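Local coordinates for protein phenolic acid decarboxylase (Sedimentibacter hydroxybenzoicus, PDB 7AE5) that is an oxygen-sensitive enzyme that catalyses the reversible decarboxylation of 4-hydroxybenzoate and 3,4-dihydroxybenzoate with prenylated FMN and manganese as cofactors, at residues N210-M216 with F230-Q235; Y59-V63 with F126-Y132; L329-L333 with R371-H377. All coordinates share one frame; numbering follows the deposited sequence.

Contact 1 (N210-M216 with F230-Q235); sequences NPLVTFM and FVGALQ. With RB (rubidium ion), chain R.
The first torsion of Met-216 (chi1 177°) swings CG away from the backbone N and toward helix 227-234, where CG meets the ring edge of Phe-230 at CD2, 3.5 Å away, and CB rests on CG2 of Val-231 at 3.7 Å. Further bends at chi2 and chi3 turn the thioether back toward a rubidium ion, so one flexible, unbranched side chain both packs against the neighbouring helix and supplies a soft ligand. The two helical segments cross at 123°, with their axes 9.3 Å apart at closest approach. At that distance branched residues fill the seam: Val-231 sends CG1 to CB of Leu-212 and to CG2 of Val-213, while Leu-212 lays CD1 on CB of Leu-234 at 3.6 Å. Leu-234 then places CD1 in the plane of the Phe-215 ring, at its CD2 edge.

At the other end two amides close the seam. Asn-210 ND2 donates to Gln-235 OE1 over 2.9 Å in a moderately bent bond (146°); the acceptor lies close to the plane of the asparagine amide, whereas the donor stands above that of the glutamine. Asn-210 is also an N-cap, its OD1 accepting from Leu-212 N at 3.1 Å, so both ends of this short amide are used and its flip is fixed. Gln-235 NE2 is held by Val-238 O, which steadies the acceptor.

Met-216 binds the rubidium ion through O at 2.5 Å and through SD at 2.9 Å; Thr-219, Tyr-223, Glu-227 and Val-164 complete the site. Since Glu-227 is a predicted manganese ligand and Val-164 a predicted prenylated-FMN contact, this helix pair is consistent with the monovalent-cation site beside the cofactor pocket of UbiD enzymes.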
# COMPACT_ATOMS: atom_id res chain seq x y z
N ASN C 210 -0.69 32.56 -40.78
CA ASN C 210 -0.74 33.35 -39.56
C ASN C 210 -0.58 32.40 -38.38
O ASN C 210 -1.28 31.39 -38.31
CB ASN C 210 -2.08 34.11 -39.52
CG ASN C 210 -2.31 34.87 -38.23
OD1 ASN C 210 -1.49 34.88 -37.31
ND2 ASN C 210 -3.46 35.53 -38.15
N PRO C 211 0.36 32.67 -37.47
CA PRO C 211 0.59 31.73 -36.36
C PRO C 211 -0.65 31.44 -35.52
O PRO C 211 -0.74 30.36 -34.93
CB PRO C 211 1.68 32.41 -35.53
CG PRO C 211 1.71 33.84 -36.00
CD PRO C 211 1.32 33.78 -37.44
N LEU C 212 -1.61 32.36 -35.46
CA LEU C 212 -2.83 32.09 -34.70
C LEU C 212 -3.74 31.11 -35.42
O LEU C 212 -4.51 30.39 -34.77
CB LEU C 212 -3.59 33.39 -34.42
CG LEU C 212 -3.19 34.16 -33.16
CD1 LEU C 212 -3.25 33.26 -31.93
CD2 LEU C 212 -1.82 34.78 -33.31
N VAL C 213 -3.67 31.06 -36.75
CA VAL C 213 -4.46 30.09 -37.50
C VAL C 213 -3.96 28.67 -37.21
O VAL C 213 -4.75 27.77 -36.92
CB VAL C 213 -4.41 30.41 -39.00
CG1 VAL C 213 -5.05 29.28 -39.80
CG2 VAL C 213 -5.11 31.73 -39.28
N THR C 214 -2.65 28.47 -37.30
CA THR C 214 -2.07 27.18 -36.91
C THR C 214 -2.40 26.85 -35.47
O THR C 214 -2.62 25.68 -35.13
CB THR C 214 -0.55 27.21 -37.12
OG1 THR C 214 -0.25 27.63 -38.46
CG2 THR C 214 0.05 25.84 -36.88
N PHE C 215 -2.44 27.86 -34.60
CA PHE C 215 -2.79 27.65 -33.20
C PHE C 215 -4.21 27.09 -33.07
O PHE C 215 -4.42 26.06 -32.43
CB PHE C 215 -2.65 28.96 -32.43
CG PHE C 215 -2.53 28.78 -30.94
CD1 PHE C 215 -1.42 28.15 -30.39
CD2 PHE C 215 -3.51 29.25 -30.09
CE1 PHE C 215 -1.30 28.00 -29.02
CE2 PHE C 215 -3.40 29.09 -28.72
CZ PHE C 215 -2.29 28.47 -28.18
N MET C 216 -5.19 27.76 -33.68
CA MET C 216 -6.56 27.26 -33.62
C MET C 216 -6.68 25.91 -34.31
O MET C 216 -7.46 25.05 -33.87
CB MET C 216 -7.52 28.25 -34.26
CG MET C 216 -8.94 27.73 -34.29
SD MET C 216 -9.25 26.65 -35.71
CE MET C 216 -8.28 27.47 -36.99
N PHE C 230 -12.65 32.12 -33.89
CA PHE C 230 -11.78 31.92 -32.73
C PHE C 230 -10.41 32.55 -32.97
O PHE C 230 -9.82 33.12 -32.04
CB PHE C 230 -11.64 30.43 -32.43
CG PHE C 230 -10.83 30.14 -31.19
CD1 PHE C 230 -11.26 30.61 -29.95
CD2 PHE C 230 -9.66 29.42 -31.26
CE1 PHE C 230 -10.52 30.35 -28.81
CE2 PHE C 230 -8.92 29.15 -30.12
CZ PHE C 230 -9.35 29.62 -28.89
N VAL C 231 -9.89 32.46 -34.19
CA VAL C 231 -8.66 33.16 -34.53
C VAL C 231 -8.82 34.65 -34.26
O VAL C 231 -7.92 35.30 -33.71
CB VAL C 231 -8.27 32.89 -36.00
CG1 VAL C 231 -7.11 33.79 -36.41
CG2 VAL C 231 -7.91 31.43 -36.19
N GLY C 232 -9.96 35.22 -34.64
CA GLY C 232 -10.22 36.62 -34.33
C GLY C 232 -10.26 36.88 -32.83
O GLY C 232 -9.79 37.92 -32.37
N ALA C 233 -10.81 35.94 -32.07
CA ALA C 233 -10.85 36.10 -30.62
C ALA C 233 -9.44 36.08 -30.03
O ALA C 233 -9.15 36.82 -29.08
CB ALA C 233 -11.71 35.01 -29.99
N LEU C 234 -8.55 35.26 -30.59
CA LEU C 234 -7.17 35.23 -30.13
C LEU C 234 -6.39 36.46 -30.58
O LEU C 234 -5.34 36.75 -30.00
CB LEU C 234 -6.48 33.96 -30.61
CG LEU C 234 -7.15 32.64 -30.21
CD1 LEU C 234 -6.27 31.46 -30.60
CD2 LEU C 234 -7.44 32.63 -28.71
N GLN C 235 -6.87 37.18 -31.59
CA GLN C 235 -6.28 38.43 -32.02
C GLN C 235 -6.87 39.63 -31.29
O GLN C 235 -6.84 40.75 -31.82
CB GLN C 235 -6.43 38.60 -33.53
CG GLN C 235 -5.75 37.51 -34.34
CD GLN C 235 -5.80 37.76 -35.83
OE1 GLN C 235 -4.81 37.56 -36.54
NE2 GLN C 235 -6.95 38.22 -36.33
RB RB R . -9.50 23.95 -34.66

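Contact 2 (Y59-V63 with F126-Y132); sequences YKYSV and FEILPLY
Pro-130 sets its CA squarely over the centre of the Tyr-59 ring, 3.4 Å from the centroid, in a CH-pi contact that forms the dense half of this meeting. Val-63 slides past the proline ring in the opposite direction, CG2 coming within a tight 3.5 Å of Pro-130 CB. A rigid proline suits the place: its restricted phi fits the inverse gamma turn centred on it, after which Leu-131 O meets the tyrosine hydroxyl. Tyr-59 OH donates to Leu-131 O over 2.7 Å, on a lone pair in the carbonyl plane, and touches the edge of the Phe-126 ring at CD2. Both oxygens are also bonded by Arg-36 of the ShdD chain, so this buried hydroxyl is held by two bonds.

The Lys-60 side is looser. Lys-60 N and Phe-126 O are joined through a water, and the NZ of this exposed lysine stays 6.2 Å from Glu-127 OE1, probably a weak attraction at best. On this same side Tyr-61 turns its CD2 edge to Ile-128 O at 3.3 Å.

Val-63 is the second residue of strand 62-65, which lies between strands 50-53 and 304-306; Phe-305 of the latter touches Val-63 and Pro-130, and Ile-34 of helix 33-43 packs against Val-63 and Tyr-132.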
# COMPACT_ATOMS: atom_id res chain seq x y z
N TYR C 59 15.52 22.29 -55.27
CA TYR C 59 14.25 22.99 -55.12
C TYR C 59 14.42 24.46 -55.49
O TYR C 59 15.52 24.99 -55.60
CB TYR C 59 13.72 22.85 -53.69
CG TYR C 59 13.20 21.46 -53.39
CD1 TYR C 59 12.16 20.91 -54.12
CD2 TYR C 59 13.76 20.70 -52.37
CE1 TYR C 59 11.68 19.64 -53.85
CE2 TYR C 59 13.29 19.44 -52.09
CZ TYR C 59 12.25 18.91 -52.83
OH TYR C 59 11.78 17.65 -52.54
N LYS C 60 13.27 25.11 -55.68
CA LYS C 60 13.22 26.46 -56.21
C LYS C 60 12.76 27.47 -55.16
O LYS C 60 12.98 28.68 -55.35
CB LYS C 60 12.29 26.44 -57.44
CG LYS C 60 11.76 27.75 -57.96
CD LYS C 60 10.26 27.63 -58.32
CE LYS C 60 9.94 26.99 -59.67
NZ LYS C 60 8.45 27.06 -59.81
N TYR C 61 12.23 27.02 -54.02
CA TYR C 61 11.58 27.87 -53.03
C TYR C 61 12.18 27.68 -51.64
O TYR C 61 13.24 27.06 -51.49
CB TYR C 61 10.09 27.57 -53.05
CG TYR C 61 9.38 28.19 -54.24
CD1 TYR C 61 9.98 29.23 -54.96
CD2 TYR C 61 8.20 27.64 -54.73
CE1 TYR C 61 9.36 29.79 -56.06
CE2 TYR C 61 7.58 28.17 -55.85
CZ TYR C 61 8.17 29.25 -56.50
OH TYR C 61 7.56 29.79 -57.61
N SER C 62 11.51 28.19 -50.61
CA SER C 62 12.09 28.29 -49.27
C SER C 62 11.42 27.34 -48.28
O SER C 62 10.32 26.83 -48.51
CB SER C 62 12.00 29.72 -48.74
OG SER C 62 12.14 30.67 -49.78
N VAL C 63 12.10 27.13 -47.16
CA VAL C 63 11.61 26.34 -46.03
C VAL C 63 11.86 27.12 -44.75
O VAL C 63 12.92 27.73 -44.59
CB VAL C 63 12.28 24.95 -45.96
CG1 VAL C 63 12.07 24.31 -44.59
CG2 VAL C 63 11.75 24.04 -47.04
N PHE C 126 6.19 19.02 -55.65
CA PHE C 126 7.62 19.26 -55.46
C PHE C 126 8.07 20.56 -56.11
O PHE C 126 9.03 21.18 -55.65
CB PHE C 126 8.42 18.08 -56.00
CG PHE C 126 8.32 16.84 -55.15
CD1 PHE C 126 7.27 15.96 -55.32
CD2 PHE C 126 9.27 16.58 -54.18
CE1 PHE C 126 7.17 14.82 -54.53
CE2 PHE C 126 9.18 15.45 -53.40
CZ PHE C 126 8.13 14.57 -53.57
N GLU C 127 7.40 20.99 -57.18
CA GLU C 127 7.70 22.29 -57.77
C GLU C 127 7.19 23.44 -56.93
O GLU C 127 7.47 24.60 -57.26
CB GLU C 127 7.14 22.37 -59.19
CG GLU C 127 8.11 21.90 -60.26
CD GLU C 127 7.42 21.48 -61.55
OE1 GLU C 127 6.18 21.59 -61.63
OE2 GLU C 127 8.13 21.04 -62.48
N ILE C 128 6.44 23.16 -55.87
CA ILE C 128 5.95 24.18 -54.95
C ILE C 128 6.62 24.06 -53.58
O ILE C 128 7.08 25.05 -53.02
CB ILE C 128 4.41 24.10 -54.81
CG1 ILE C 128 3.73 24.40 -56.15
CG2 ILE C 128 3.92 25.05 -53.73
CD1 ILE C 128 4.15 25.71 -56.76
N LEU C 129 6.69 22.85 -53.04
CA LEU C 129 7.16 22.62 -51.68
C LEU C 129 8.51 21.91 -51.69
O LEU C 129 8.64 20.85 -52.31
CB LEU C 129 6.15 21.78 -50.90
CG LEU C 129 4.72 22.33 -50.81
CD1 LEU C 129 3.80 21.29 -50.18
CD2 LEU C 129 4.70 23.62 -50.01
N PRO C 130 9.52 22.46 -51.02
CA PRO C 130 10.76 21.70 -50.81
C PRO C 130 10.54 20.58 -49.81
O PRO C 130 10.80 20.74 -48.61
CB PRO C 130 11.74 22.75 -50.29
CG PRO C 130 11.13 24.08 -50.64
CD PRO C 130 9.66 23.86 -50.60
N LEU C 131 10.06 19.43 -50.29
CA LEU C 131 9.68 18.33 -49.42
C LEU C 131 10.89 17.51 -49.02
O LEU C 131 11.81 17.29 -49.83
CB LEU C 131 8.64 17.45 -50.11
CG LEU C 131 7.26 18.10 -50.25
CD1 LEU C 131 6.48 17.48 -51.40
CD2 LEU C 131 6.48 17.98 -48.94
N TYR C 132 10.89 17.04 -47.78
CA TYR C 132 12.03 16.35 -47.19
C TYR C 132 11.53 15.35 -46.16
O TYR C 132 10.35 15.35 -45.79
CB TYR C 132 13.00 17.34 -46.55
CG TYR C 132 12.38 18.16 -45.44
CD1 TYR C 132 11.59 19.27 -45.73
CD2 TYR C 132 12.57 17.81 -44.11
CE1 TYR C 132 11.02 20.01 -44.71
CE2 TYR C 132 12.00 18.55 -43.10
CZ TYR C 132 11.23 19.64 -43.40
OH TYR C 132 10.66 20.37 -42.38
O HOH W 1 10.53 23.60 -56.50

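Contact 3 (L329-L333 with R371-H377); sequences LYKQL and RLLSTPH
Leu-329 and Leu-333, one turn apart on helix 323-336, carry the apolar side of this contact. Leu-333 slides CD2 past the chain of Arg-371, meeting its CG at 3.7 Å and the backbone N of Leu-372 at about the same range. Leu-329 divides its branches: CD1 faces Leu-372 CD1 at 4.2 Å, and CD2 lies against Thr-375 OG1 and the CB of His-377. Toward solvent, the extended Gln-332 brings OE1 to Thr-375 CB at 3.2 Å and accepts a bond from a water at 2.7 Å; the same water accepts from His-377 N. A long polar side chain suits this edge, since its amide can touch the loop directly and also reach the His-377 backbone through one water.

The loop owes its shape to a type I beta turn from Leu-372 to Thr-375, where helix 364-372 ends. With its hydroxyl lodged between backbone N and carbonyl carbon (chi1 51°), Thr-375 folds OG1 back to donate to Leu-372 O over 2.6 Å, on a lone pair in the carbonyl plane, and leaves CG2 for Gln-332. That carbonyl is gripped a second time by Thr-375 N, while OG1 accepts from Gly-378 N and so caps the start of helix 378-381. A valine here would probably leave Gly-378 N without its cap and the turn freer to shift under Leu-329.

Farther out, Val-343 and Ile-355 of the C-terminal-domain sheet back Leu-333, and Tyr-381 stacks on His-377. Arg-371 NH1 bonds Ser-374 OG of the second subunit, and the same pair recurs with the subunits exchanged.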
# COMPACT_ATOMS: atom_id res chain seq x y z
N LEU C 329 -9.03 23.53 -19.61
CA LEU C 329 -9.09 22.84 -18.32
C LEU C 329 -9.18 23.83 -17.17
O LEU C 329 -9.91 23.60 -16.20
CB LEU C 329 -7.87 21.93 -18.15
CG LEU C 329 -7.81 20.69 -19.03
CD1 LEU C 329 -6.46 20.00 -18.91
CD2 LEU C 329 -8.93 19.73 -18.66
N TYR C 330 -8.45 24.95 -17.27
CA TYR C 330 -8.54 25.98 -16.24
C TYR C 330 -9.95 26.53 -16.13
O TYR C 330 -10.45 26.77 -15.02
CB TYR C 330 -7.53 27.09 -16.54
CG TYR C 330 -7.76 28.36 -15.76
CD1 TYR C 330 -7.36 28.47 -14.43
CD2 TYR C 330 -8.37 29.47 -16.35
CE1 TYR C 330 -7.57 29.63 -13.71
CE2 TYR C 330 -8.58 30.63 -15.64
CZ TYR C 330 -8.18 30.71 -14.32
OH TYR C 330 -8.39 31.87 -13.61
N LYS C 331 -10.61 26.74 -17.27
CA LYS C 331 -11.97 27.29 -17.24
C LYS C 331 -12.96 26.29 -16.66
O LYS C 331 -13.90 26.68 -15.96
CB LYS C 331 -12.39 27.72 -18.64
CG LYS C 331 -11.74 29.00 -19.13
CD LYS C 331 -12.32 29.43 -20.47
CE LYS C 331 -11.69 30.72 -20.96
NZ LYS C 331 -11.79 31.82 -19.96
N GLN C 332 -12.77 24.99 -16.94
CA GLN C 332 -13.66 23.98 -16.37
C GLN C 332 -13.47 23.87 -14.86
O GLN C 332 -14.45 23.75 -14.12
CB GLN C 332 -13.42 22.63 -17.04
CG GLN C 332 -13.44 22.68 -18.56
CD GLN C 332 -13.16 21.33 -19.20
OE1 GLN C 332 -12.57 20.44 -18.58
NE2 GLN C 332 -13.57 21.17 -20.45
N LEU C 333 -12.22 23.91 -14.39
CA LEU C 333 -11.98 23.90 -12.95
C LEU C 333 -12.53 25.15 -12.28
O LEU C 333 -13.10 25.09 -11.19
CB LEU C 333 -10.49 23.76 -12.66
CG LEU C 333 -9.77 22.46 -13.03
CD1 LEU C 333 -8.45 22.36 -12.27
CD2 LEU C 333 -10.64 21.25 -12.75
N ARG C 371 -11.43 17.04 -9.30
CA ARG C 371 -12.20 17.74 -10.32
C ARG C 371 -11.53 17.63 -11.69
O ARG C 371 -12.20 17.35 -12.69
CB ARG C 371 -12.41 19.20 -9.93
CG ARG C 371 -13.46 19.91 -10.76
CD ARG C 371 -14.74 19.09 -10.84
NE ARG C 371 -15.94 19.91 -10.90
CZ ARG C 371 -17.07 19.65 -10.25
NH1 ARG C 371 -17.18 18.61 -9.44
NH2 ARG C 371 -18.11 20.45 -10.43
N LEU C 372 -10.22 17.84 -11.74
CA LEU C 372 -9.50 17.69 -13.00
C LEU C 372 -9.63 16.28 -13.54
O LEU C 372 -9.91 16.07 -14.72
CB LEU C 372 -8.02 18.04 -12.82
CG LEU C 372 -7.25 17.85 -14.12
CD1 LEU C 372 -7.06 19.18 -14.85
CD2 LEU C 372 -5.92 17.16 -13.89
N LEU C 373 -9.43 15.28 -12.67
CA LEU C 373 -9.58 13.89 -13.07
C LEU C 373 -11.02 13.53 -13.39
O LEU C 373 -11.29 12.36 -13.69
CB LEU C 373 -9.03 12.97 -11.99
CG LEU C 373 -7.53 13.11 -11.72
CD1 LEU C 373 -7.12 12.36 -10.46
CD2 LEU C 373 -6.73 12.62 -12.92
N SER C 374 -11.96 14.48 -13.32
CA SER C 374 -13.33 14.22 -13.74
C SER C 374 -13.78 15.11 -14.89
O SER C 374 -14.98 15.18 -15.17
CB SER C 374 -14.29 14.36 -12.55
OG SER C 374 -13.97 15.47 -11.73
N THR C 375 -12.85 15.79 -15.57
CA THR C 375 -13.18 16.57 -16.76
C THR C 375 -13.10 15.69 -18.00
O THR C 375 -12.49 14.62 -17.97
CB THR C 375 -12.22 17.75 -16.89
OG1 THR C 375 -10.87 17.28 -16.78
CG2 THR C 375 -12.49 18.77 -15.79
N PRO C 376 -13.72 16.10 -19.11
CA PRO C 376 -13.66 15.28 -20.33
C PRO C 376 -12.24 14.92 -20.77
O PRO C 376 -12.01 13.80 -21.22
CB PRO C 376 -14.37 16.16 -21.37
CG PRO C 376 -15.36 16.92 -20.57
CD PRO C 376 -14.69 17.21 -19.25
N HIS C 377 -11.30 15.85 -20.65
CA HIS C 377 -9.93 15.59 -21.07
C HIS C 377 -9.06 15.05 -19.94
O HIS C 377 -8.27 14.12 -20.15
CB HIS C 377 -9.30 16.87 -21.63
CG HIS C 377 -7.96 16.65 -22.26
ND1 HIS C 377 -6.78 16.81 -21.56
CD2 HIS C 377 -7.60 16.30 -23.51
CE1 HIS C 377 -5.76 16.56 -22.36
NE2 HIS C 377 -6.23 16.25 -23.55
O HOH W 2 -11.98 18.57 -20.48

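In the fold
Along the chain the contacts come in the order 2, 1, 3, each closing before the next opens. Contact 2 joins the N-terminal and Rift-related domains, contact 1 lies within the Rift-related domain, and contact 3 belongs to the C-terminal domain, beside its five-stranded mixed sheet. Contact 1 is nearest the middle of the chain, its centre about 26 Å from that of contact 2 and 23 Å from that of contact 3; the centres of the outer two are 43 Å apart, on opposite sides of the chain's centre. None touches another. The metal-binding contact thus lies between two outlying ones, of which contact 2 meets ShdD and contact 3 meets another copy of this protein.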